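Local coordinates for protein Tas1 (Pseudomonas aeruginosa, PDB 6OX6) that pyrophosphorylates adenosine nucleotides to make (p)ppApp, acting as a type VI secretion toxin that depletes ADP and ATP in competitor cells, at residues P367-E376 with L382-V391; A256-A267 with D306-V314. One frame throughout, in Å; residues are numbered along the deposited sequence.

Contact 1: P367-E376 with L382-V391; sequences PEMIYAKESE and LLGNDTYDAV. With ACT (acetate ion), chain I.
Three short consecutive helices, 367-373, 376-383 and 385-393, pack together at the end of strand 359-365, with Pro-367, Ile-370 and Tyr-371 of the first meeting Leu-382 and Leu-383 at the end of the second and Tyr-388 and Val-391 on the third. Helix 367-373 crosses helix 385-391 almost perpendicularly (-84°). At one end CB of Pro-367 touches two methyls of helix 385-391, which lie to the same side of it: CG2 of Val-391 at 3.6 Å and, somewhat farther, CG2 of Thr-387. The other branch of Val-391, CG1, is anti to its backbone N (chi1 167°) and reaches the root of Tyr-371, 3.6 Å from CB. The side chains of Ile-370 and Leu-382 cross at about a right angle, CG2 of Ile-370 lying 3.6 Å from CD1 of Leu-382 and also touching CD2 of Leu-383.

Helix 367-373 follows directly on strand 359-365 of the mixed sheet, and Ile-313 of strand 308-313 packs on Pro-367, Ile-370 and Leu-383, so the apolar centre of the helix cluster is continuous with the sheet core. Toward the other end, Tyr-371 turns its edge to the face of Tyr-388 in an offset edge-to-face pair, with centroids 5.4 Å apart and planes at 61°. Their hydroxyls share one water, 2.7 Å from OH of Tyr-371 and 3.1 Å from OH of Tyr-388. The extended chain of Glu-376 crosses Tyr-388 with CG 3.3 Å from its OH, while the carboxylate is held by a salt bridge to Arg-380, which also pairs with Asp-389. Beside the cluster, fully stretched Lys-373 donates from NZ to O of an acetate, 2.6 Å away, an ion probably acquired from the crystallisation liquor.

Contact 2: A256-A267 with D306-V314; sequences APAAKAEIDAVA and DLARNTIIV
Asn-310, on strand 308-313, reaches Ile-263, Asp-264 and Ala-267 of helix 256-267, which runs over the strand in nearly the same direction (23°, axes 7.5 Å apart). Its CB lies 3.7 Å from OD1 of Asp-264. CG stands between the backbone N and the carbonyl carbon (chi1 55°), directed toward the helix, and there meets the methyl of Ala-267. At the tip the two amide atoms part company. ND2 gives a short hydrogen bond of 2.6 Å to OD1 of Asp-264, close to the amide plane and nearly in line with the acceptor's C-O bond, and a weak one of 3.4 Å to the backbone O of Ile-263. OD1 faces CB of Ala-267 at 3.5 Å.

Toward the start of the strand the surfaces become apolar. CB of Ala-308 fits against the helix backbone, 3.6 Å from N of Lys-260, and CD1 of Ile-263 lies 3.5 Å from C of Ala-308. Farther along, CD1 of Ile-312 packs on Ala-267, 3.8 Å from CA. Ile-362 of neighbouring strand 359-365 touches Ile-263, Asn-310 and Ile-312, placing this alpha/beta layer within the core. The short bond to Asp-264 OD1 thus sets the orientation of the amide, with the weak one to Ile-263 O adding to it, at the cost of burying Asn-310 OD1 without a partner in the model.

How the contacts relate
Along the chain, contact 2 closes before contact 1 opens, and their centres lie about 20 Å apart. Strand 308-313 connects them: much of its length lies against helix 256-273 in contact 2, and its end reaches the helix cluster of contact 1, where Ile-313 and Val-314 touch Pro-367, Ile-370, Leu-382 and Leu-383. Side chains alternate along this strand, so Ile-312 serves the helix 256-273 side while Ile-313 packs against the cluster. The adjacent parallel strand 359-365 is a second tie, since it pairs with 308-313 and leads into helix 367-373. The mixed five-stranded sheet therefore joins helix 256-273 to the helices that follow strand 359-365.

Contact 1: P367-E376 with L382-V391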
loop_
_atom_site.group_PDB
_atom_site.type_symbol
_atom_site.label_atom_id
_atom_site.label_comp_id
_atom_site.label_asym_id
_atom_site.label_seq_id
_atom_site.Cartn_x
_atom_site.Cartn_y
_atom_site.Cartn_z
ATOM N N PRO A 367 10.063 12.863 -6.530
ATOM C CA PRO A 367 10.653 12.226 -7.719
ATOM C C PRO A 367 11.785 11.269 -7.373
ATOM O O PRO A 367 11.932 10.231 -8.035
ATOM C CB PRO A 367 11.151 13.418 -8.558
ATOM C CG PRO A 367 10.393 14.617 -8.040
ATOM C CD PRO A 367 10.164 14.335 -6.582
ATOM N N GLU A 368 12.569 11.571 -6.340
ATOM C CA GLU A 368 13.695 10.708 -6.000
ATOM C C GLU A 368 13.215 9.331 -5.564
ATOM O O GLU A 368 13.789 8.306 -5.957
ATOM C CB GLU A 368 14.548 11.352 -4.900
ATOM C CG GLU A 368 15.295 12.603 -5.350
ATOM C CD GLU A 368 14.376 13.811 -5.620
ATOM O OE1 GLU A 368 13.189 13.773 -5.216
ATOM O OE2 GLU A 368 14.835 14.797 -6.248
HETATM N N MSE A 369 12.167 9.301 -4.750
HETATM C CA MSE A 369 11.626 8.049 -4.247
HETATM C C MSE A 369 11.022 7.219 -5.343
HETATM O O MSE A 369 11.177 5.978 -5.334
HETATM C CB MSE A 369 10.557 8.352 -3.203
HETATM C CG MSE A 369 11.189 8.734 -1.870
HETATM SE SE MSE A 369 12.577 7.418 -1.399
HETATM C CE MSE A 369 11.446 5.806 -1.421
ATOM N N ILE A 370 10.341 7.862 -6.285
ATOM C CA ILE A 370 9.698 7.155 -7.392
ATOM C C ILE A 370 10.742 6.606 -8.353
ATOM O O ILE A 370 10.643 5.466 -8.822
ATOM C CB ILE A 370 8.704 8.079 -8.105
ATOM C CG1 ILE A 370 7.441 8.213 -7.236
ATOM C CG2 ILE A 370 8.384 7.500 -9.528
ATOM C CD1 ILE A 370 6.619 9.441 -7.517
ATOM N N TYR A 371 11.751 7.412 -8.672
ATOM C CA TYR A 371 12.897 6.921 -9.421
ATOM C C TYR A 371 13.456 5.658 -8.785
ATOM O O TYR A 371 13.730 4.661 -9.464
ATOM C CB TYR A 371 13.974 8.009 -9.470
ATOM C CG TYR A 371 15.208 7.601 -10.207
ATOM C CD1 TYR A 371 16.391 7.321 -9.533
ATOM C CD2 TYR A 371 15.196 7.493 -11.585
ATOM C CE1 TYR A 371 17.538 6.946 -10.228
ATOM C CE2 TYR A 371 16.314 7.114 -12.286
ATOM C CZ TYR A 371 17.480 6.841 -11.599
ATOM O OH TYR A 371 18.585 6.467 -12.319
ATOM N N ALA A 372 13.607 5.686 -7.466
ATOM C CA ALA A 372 14.229 4.574 -6.768
ATOM C C ALA A 372 13.363 3.329 -6.830
ATOM O O ALA A 372 13.872 2.223 -7.061
ATOM C CB ALA A 372 14.496 4.969 -5.319
ATOM N N LYS A 373 12.059 3.489 -6.638
ATOM C CA LYS A 373 11.197 2.337 -6.474
ATOM C C LYS A 373 10.767 1.722 -7.803
ATOM O O LYS A 373 10.796 0.496 -7.950
ATOM C CB LYS A 373 9.962 2.724 -5.666
ATOM C CG LYS A 373 8.907 1.630 -5.646
ATOM C CD LYS A 373 7.653 2.125 -4.922
ATOM C CE LYS A 373 6.516 1.135 -5.070
ATOM N NZ LYS A 373 5.307 1.586 -4.351
ATOM N N GLU A 374 10.339 2.539 -8.765
ATOM C CA GLU A 374 9.692 2.031 -9.967
ATOM C C GLU A 374 10.700 1.767 -11.093
ATOM O O GLU A 374 11.756 2.397 -11.192
ATOM C CB GLU A 374 8.642 3.016 -10.469
ATOM C CG GLU A 374 7.667 3.508 -9.428
ATOM C CD GLU A 374 6.587 2.478 -9.090
ATOM O OE1 GLU A 374 6.705 1.297 -9.505
ATOM O OE2 GLU A 374 5.612 2.864 -8.409
ATOM N N SER A 375 10.340 0.838 -11.972
ATOM C CA SER A 375 11.108 0.647 -13.196
ATOM C C SER A 375 11.196 1.955 -13.967
ATOM O O SER A 375 10.385 2.871 -13.789
ATOM C CB SER A 375 10.457 -0.424 -14.077
ATOM O OG SER A 375 9.227 0.061 -14.628
ATOM N N GLU A 376 12.192 2.043 -14.846
ATOM C CA GLU A 376 12.356 3.255 -15.644
ATOM C C GLU A 376 11.079 3.613 -16.401
ATOM O O GLU A 376 10.648 4.777 -16.389
ATOM C CB GLU A 376 13.523 3.109 -16.622
ATOM C CG GLU A 376 13.549 4.211 -17.661
ATOM C CD GLU A 376 14.737 4.109 -18.600
ATOM O OE1 GLU A 376 15.610 3.240 -18.384
ATOM O OE2 GLU A 376 14.823 4.941 -19.522
ATOM N N LEU A 382 5.289 8.411 -14.505
ATOM C CA LEU A 382 4.904 9.163 -13.307
ATOM C C LEU A 382 5.529 10.553 -13.285
ATOM O O LEU A 382 4.871 11.528 -12.913
ATOM C CB LEU A 382 5.310 8.408 -12.052
ATOM C CG LEU A 382 4.600 7.085 -11.831
ATOM C CD1 LEU A 382 5.074 6.407 -10.548
ATOM C CD2 LEU A 382 3.102 7.341 -11.792
ATOM N N LEU A 383 6.826 10.651 -13.601
ATOM C CA LEU A 383 7.550 11.910 -13.470
ATOM C C LEU A 383 7.530 12.747 -14.733
ATOM O O LEU A 383 7.835 13.945 -14.673
ATOM C CB LEU A 383 9.018 11.664 -13.102
ATOM C CG LEU A 383 9.299 10.727 -11.924
ATOM C CD1 LEU A 383 10.806 10.679 -11.682
ATOM C CD2 LEU A 383 8.576 11.179 -10.670
ATOM N N GLY A 384 7.202 12.150 -15.869
ATOM C CA GLY A 384 7.505 12.769 -17.130
ATOM C C GLY A 384 8.953 12.537 -17.515
ATOM O O GLY A 384 9.819 12.260 -16.684
ATOM N N ASN A 385 9.208 12.650 -18.819
ATOM C CA ASN A 385 10.528 12.343 -19.351
ATOM C C ASN A 385 11.583 13.291 -18.807
ATOM O O ASN A 385 12.685 12.857 -18.461
ATOM C CB ASN A 385 10.496 12.390 -20.876
ATOM C CG ASN A 385 9.981 11.096 -21.477
ATOM O OD1 ASN A 385 10.223 10.015 -20.928
ATOM N ND2 ASN A 385 9.282 11.190 -22.615
ATOM N N ASP A 386 11.260 14.583 -18.692
ATOM C CA ASP A 386 12.274 15.556 -18.286
ATOM C C ASP A 386 12.605 15.453 -16.798
ATOM O O ASP A 386 13.781 15.485 -16.417
ATOM C CB ASP A 386 11.849 16.982 -18.652
ATOM C CG ASP A 386 11.466 17.123 -20.125
ATOM O OD1 ASP A 386 11.693 16.150 -20.891
ATOM O OD2 ASP A 386 10.986 18.216 -20.524
ATOM N N THR A 387 11.597 15.354 -15.931
ATOM C CA THR A 387 11.931 15.118 -14.531
ATOM C C THR A 387 12.717 13.823 -14.379
ATOM O O THR A 387 13.704 13.780 -13.636
ATOM C CB THR A 387 10.674 15.090 -13.657
ATOM O OG1 THR A 387 10.055 16.380 -13.665
ATOM C CG2 THR A 387 11.037 14.716 -12.215
ATOM N N TYR A 388 12.301 12.753 -15.075
ATOM C CA TYR A 388 13.038 11.493 -14.974
ATOM C C TYR A 388 14.507 11.718 -15.276
ATOM O O TYR A 388 15.384 11.316 -14.506
ATOM C CB TYR A 388 12.486 10.421 -15.921
ATOM C CG TYR A 388 13.303 9.147 -15.838
ATOM C CD1 TYR A 388 12.934 8.125 -14.986
ATOM C CD2 TYR A 388 14.477 8.983 -16.574
ATOM C CE1 TYR A 388 13.693 6.962 -14.876
ATOM C CE2 TYR A 388 15.243 7.825 -16.463
ATOM C CZ TYR A 388 14.840 6.812 -15.619
ATOM O OH TYR A 388 15.582 5.648 -15.504
ATOM N N ASP A 389 14.791 12.367 -16.403
ATOM C CA ASP A 389 16.176 12.525 -16.817
ATOM C C ASP A 389 16.951 13.393 -15.832
ATOM O O ASP A 389 18.110 13.100 -15.521
ATOM C CB ASP A 389 16.235 13.097 -18.236
ATOM C CG ASP A 389 15.699 12.113 -19.282
ATOM O OD1 ASP A 389 15.814 10.884 -19.032
ATOM O OD2 ASP A 389 15.174 12.562 -20.340
ATOM N N ALA A 390 16.320 14.452 -15.312
ATOM C CA ALA A 390 16.972 15.270 -14.292
ATOM C C ALA A 390 17.296 14.452 -13.047
ATOM O O ALA A 390 18.405 14.543 -12.503
ATOM C CB ALA A 390 16.090 16.464 -13.924
ATOM N N VAL A 391 16.342 13.641 -12.583
ATOM C CA VAL A 391 16.565 12.877 -11.361
ATOM C C VAL A 391 17.650 11.830 -11.574
ATOM O O VAL A 391 18.523 11.641 -10.721
ATOM C CB VAL A 391 15.244 12.252 -10.883
ATOM C CG1 VAL A 391 15.504 11.196 -9.818
ATOM C CG2 VAL A 391 14.330 13.340 -10.336
HETATM C C ACT I . 4.464 4.932 -5.679
HETATM O O ACT I . 4.136 3.809 -5.191
HETATM O OXT ACT I . 4.888 5.194 -6.842
HETATM C CH3 ACT I . 4.312 6.161 -4.690
HETATM O O HOH W 1 18.654 5.691 -14.912
#

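Contact 2: A256-A267 with D306-V314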
loop_
_atom_site.group_PDB
_atom_site.type_symbol
_atom_site.label_atom_id
_atom_site.label_comp_id
_atom_site.label_asym_id
_atom_site.label_seq_id
_atom_site.Cartn_x
_atom_site.Cartn_y
_atom_site.Cartn_z
ATOM N N ALA A 256 -16.900 3.985 -9.936
ATOM C CA ALA A 256 -15.459 4.227 -10.013
ATOM C C ALA A 256 -15.124 5.413 -10.920
ATOM O O ALA A 256 -14.278 6.239 -10.543
ATOM C CB ALA A 256 -14.738 2.951 -10.454
ATOM N N PRO A 257 -15.765 5.565 -12.100
ATOM C CA PRO A 257 -15.549 6.802 -12.877
ATOM C C PRO A 257 -15.845 8.083 -12.105
ATOM O O PRO A 257 -15.068 9.042 -12.192
ATOM C CB PRO A 257 -16.494 6.623 -14.074
ATOM C CG PRO A 257 -16.566 5.161 -14.273
ATOM C CD PRO A 257 -16.529 4.570 -12.882
ATOM N N ALA A 258 -16.941 8.132 -11.345
ATOM C CA ALA A 258 -17.222 9.336 -10.569
ATOM C C ALA A 258 -16.224 9.507 -9.427
ATOM O O ALA A 258 -15.858 10.638 -9.079
ATOM C CB ALA A 258 -18.644 9.294 -10.016
ATOM N N ALA A 259 -15.794 8.406 -8.804
ATOM C CA ALA A 259 -14.774 8.544 -7.767
ATOM C C ALA A 259 -13.465 9.033 -8.372
ATOM O O ALA A 259 -12.791 9.903 -7.801
ATOM C CB ALA A 259 -14.588 7.226 -7.027
ATOM N N LYS A 260 -13.138 8.547 -9.575
ATOM C CA LYS A 260 -11.923 8.993 -10.248
ATOM C C LYS A 260 -11.949 10.497 -10.470
ATOM O O LYS A 260 -11.025 11.215 -10.066
ATOM C CB LYS A 260 -11.754 8.251 -11.572
ATOM C CG LYS A 260 -10.464 8.596 -12.299
ATOM C CD LYS A 260 -10.591 8.354 -13.784
ATOM C CE LYS A 260 -9.243 8.408 -14.476
ATOM N NZ LYS A 260 -8.442 9.632 -14.163
ATOM N N ALA A 261 -13.030 11.001 -11.081
ATOM C CA ALA A 261 -13.150 12.434 -11.308
ATOM C C ALA A 261 -12.977 13.199 -10.010
ATOM O O ALA A 261 -12.274 14.214 -9.962
ATOM C CB ALA A 261 -14.510 12.761 -11.943
ATOM N N GLU A 262 -13.587 12.705 -8.934
ATOM C CA GLU A 262 -13.490 13.394 -7.657
ATOM C C GLU A 262 -12.056 13.405 -7.127
ATOM O O GLU A 262 -11.529 14.464 -6.767
ATOM C CB GLU A 262 -14.443 12.743 -6.662
ATOM C CG GLU A 262 -14.645 13.534 -5.401
ATOM C CD GLU A 262 -15.837 13.035 -4.605
ATOM O OE1 GLU A 262 -16.707 12.340 -5.189
ATOM O OE2 GLU A 262 -15.884 13.323 -3.393
ATOM N N ILE A 263 -11.399 12.238 -7.061
ATOM C CA ILE A 263 -10.048 12.262 -6.504
ATOM C C ILE A 263 -9.081 12.961 -7.460
ATOM O O ILE A 263 -8.118 13.607 -7.015
ATOM C CB ILE A 263 -9.545 10.852 -6.116
ATOM C CG1 ILE A 263 -9.542 9.878 -7.308
ATOM C CG2 ILE A 263 -10.341 10.292 -4.903
ATOM C CD1 ILE A 263 -8.800 8.560 -6.973
ATOM N N ASP A 264 -9.318 12.865 -8.778
ATOM C CA ASP A 264 -8.462 13.578 -9.729
ATOM C C ASP A 264 -8.610 15.091 -9.607
ATOM O O ASP A 264 -7.626 15.823 -9.773
ATOM C CB ASP A 264 -8.758 13.144 -11.163
ATOM C CG ASP A 264 -8.120 11.806 -11.526
ATOM O OD1 ASP A 264 -7.403 11.208 -10.679
ATOM O OD2 ASP A 264 -8.333 11.358 -12.682
ATOM N N ALA A 265 -9.813 15.582 -9.305
ATOM C CA ALA A 265 -9.984 17.018 -9.121
ATOM C C ALA A 265 -9.200 17.513 -7.905
ATOM O O ALA A 265 -8.455 18.498 -7.993
ATOM C CB ALA A 265 -11.473 17.365 -9.005
ATOM N N VAL A 266 -9.324 16.823 -6.763
ATOM C CA VAL A 266 -8.592 17.266 -5.576
ATOM C C VAL A 266 -7.090 17.054 -5.757
ATOM O O VAL A 266 -6.275 17.880 -5.325
ATOM C CB VAL A 266 -9.135 16.565 -4.315
ATOM C CG1 VAL A 266 -9.265 15.093 -4.553
ATOM C CG2 VAL A 266 -8.214 16.794 -3.119
ATOM N N ALA A 267 -6.695 15.953 -6.398
ATOM C CA ALA A 267 -5.274 15.743 -6.650
ATOM C C ALA A 267 -4.674 16.904 -7.444
ATOM O O ALA A 267 -3.631 17.456 -7.060
ATOM C CB ALA A 267 -5.055 14.409 -7.373
ATOM N N ASP A 306 -8.765 0.995 -4.259
ATOM C CA ASP A 306 -7.956 1.569 -5.327
ATOM C C ASP A 306 -8.574 1.333 -6.696
ATOM O O ASP A 306 -7.868 1.307 -7.704
ATOM C CB ASP A 306 -6.526 1.029 -5.286
ATOM C CG ASP A 306 -6.437 -0.457 -5.660
ATOM O OD1 ASP A 306 -7.448 -1.194 -5.493
ATOM O OD2 ASP A 306 -5.337 -0.894 -6.097
ATOM N N LEU A 307 -9.896 1.171 -6.757
ATOM C CA LEU A 307 -10.555 1.175 -8.059
ATOM C C LEU A 307 -10.228 2.457 -8.819
ATOM O O LEU A 307 -9.847 2.422 -9.997
ATOM C CB LEU A 307 -12.067 0.991 -7.880
ATOM C CG LEU A 307 -12.445 -0.444 -7.498
ATOM C CD1 LEU A 307 -13.938 -0.542 -7.250
ATOM C CD2 LEU A 307 -12.010 -1.429 -8.596
ATOM N N ALA A 308 -10.339 3.592 -8.146
ATOM C CA ALA A 308 -9.860 4.873 -8.636
ATOM C C ALA A 308 -8.598 5.229 -7.871
ATOM O O ALA A 308 -8.539 5.069 -6.640
ATOM C CB ALA A 308 -10.921 5.965 -8.440
ATOM N N ARG A 309 -7.590 5.719 -8.587
ATOM C CA ARG A 309 -6.349 6.029 -7.896
ATOM C C ARG A 309 -5.547 7.032 -8.701
ATOM O O ARG A 309 -5.685 7.118 -9.921
ATOM C CB ARG A 309 -5.535 4.758 -7.650
ATOM C CG ARG A 309 -5.094 4.055 -8.906
ATOM C CD ARG A 309 -4.023 3.036 -8.560
ATOM N NE ARG A 309 -3.420 2.486 -9.764
ATOM C CZ ARG A 309 -2.457 3.092 -10.457
ATOM N NH1 ARG A 309 -1.964 4.261 -10.043
ATOM N NH2 ARG A 309 -1.986 2.525 -11.559
ATOM N N ASN A 310 -4.695 7.788 -8.012
ATOM C CA ASN A 310 -3.699 8.583 -8.712
ATOM C C ASN A 310 -2.507 8.809 -7.792
ATOM O O ASN A 310 -2.466 8.333 -6.655
ATOM C CB ASN A 310 -4.275 9.905 -9.235
ATOM C CG ASN A 310 -4.924 10.727 -8.158
ATOM O OD1 ASN A 310 -4.308 11.018 -7.127
ATOM N ND2 ASN A 310 -6.151 11.185 -8.421
ATOM N N THR A 311 -1.513 9.497 -8.315
ATOM C CA THR A 311 -0.284 9.788 -7.598
ATOM C C THR A 311 -0.007 11.279 -7.706
ATOM O O THR A 311 -0.095 11.855 -8.798
ATOM C CB THR A 311 0.924 8.990 -8.174
ATOM O OG1 THR A 311 0.627 7.586 -8.199
ATOM C CG2 THR A 311 2.167 9.202 -7.331
ATOM N N ILE A 312 0.351 11.895 -6.585
ATOM C CA ILE A 312 0.806 13.275 -6.578
ATOM C C ILE A 312 2.319 13.280 -6.408
ATOM O O ILE A 312 2.858 12.712 -5.450
ATOM C CB ILE A 312 0.114 14.088 -5.481
ATOM C CG1 ILE A 312 -1.403 14.082 -5.699
ATOM C CG2 ILE A 312 0.672 15.484 -5.448
ATOM C CD1 ILE A 312 -2.197 14.752 -4.578
ATOM N N ILE A 313 3.014 13.891 -7.353
ATOM C CA ILE A 313 4.471 13.965 -7.313
ATOM C C ILE A 313 4.824 15.405 -7.000
ATOM O O ILE A 313 4.472 16.312 -7.762
ATOM C CB ILE A 313 5.114 13.501 -8.633
ATOM C CG1 ILE A 313 4.731 12.050 -8.940
ATOM C CG2 ILE A 313 6.639 13.666 -8.612
ATOM C CD1 ILE A 313 3.577 11.935 -9.921
ATOM N N VAL A 314 5.484 15.623 -5.862
ATOM C CA VAL A 314 5.937 16.951 -5.465
ATOM C C VAL A 314 7.345 16.804 -4.917
ATOM O O VAL A 314 7.806 15.701 -4.629
ATOM C CB VAL A 314 4.999 17.608 -4.425
ATOM C CG1 VAL A 314 3.679 18.047 -5.082
ATOM C CG2 VAL A 314 4.715 16.646 -3.268
#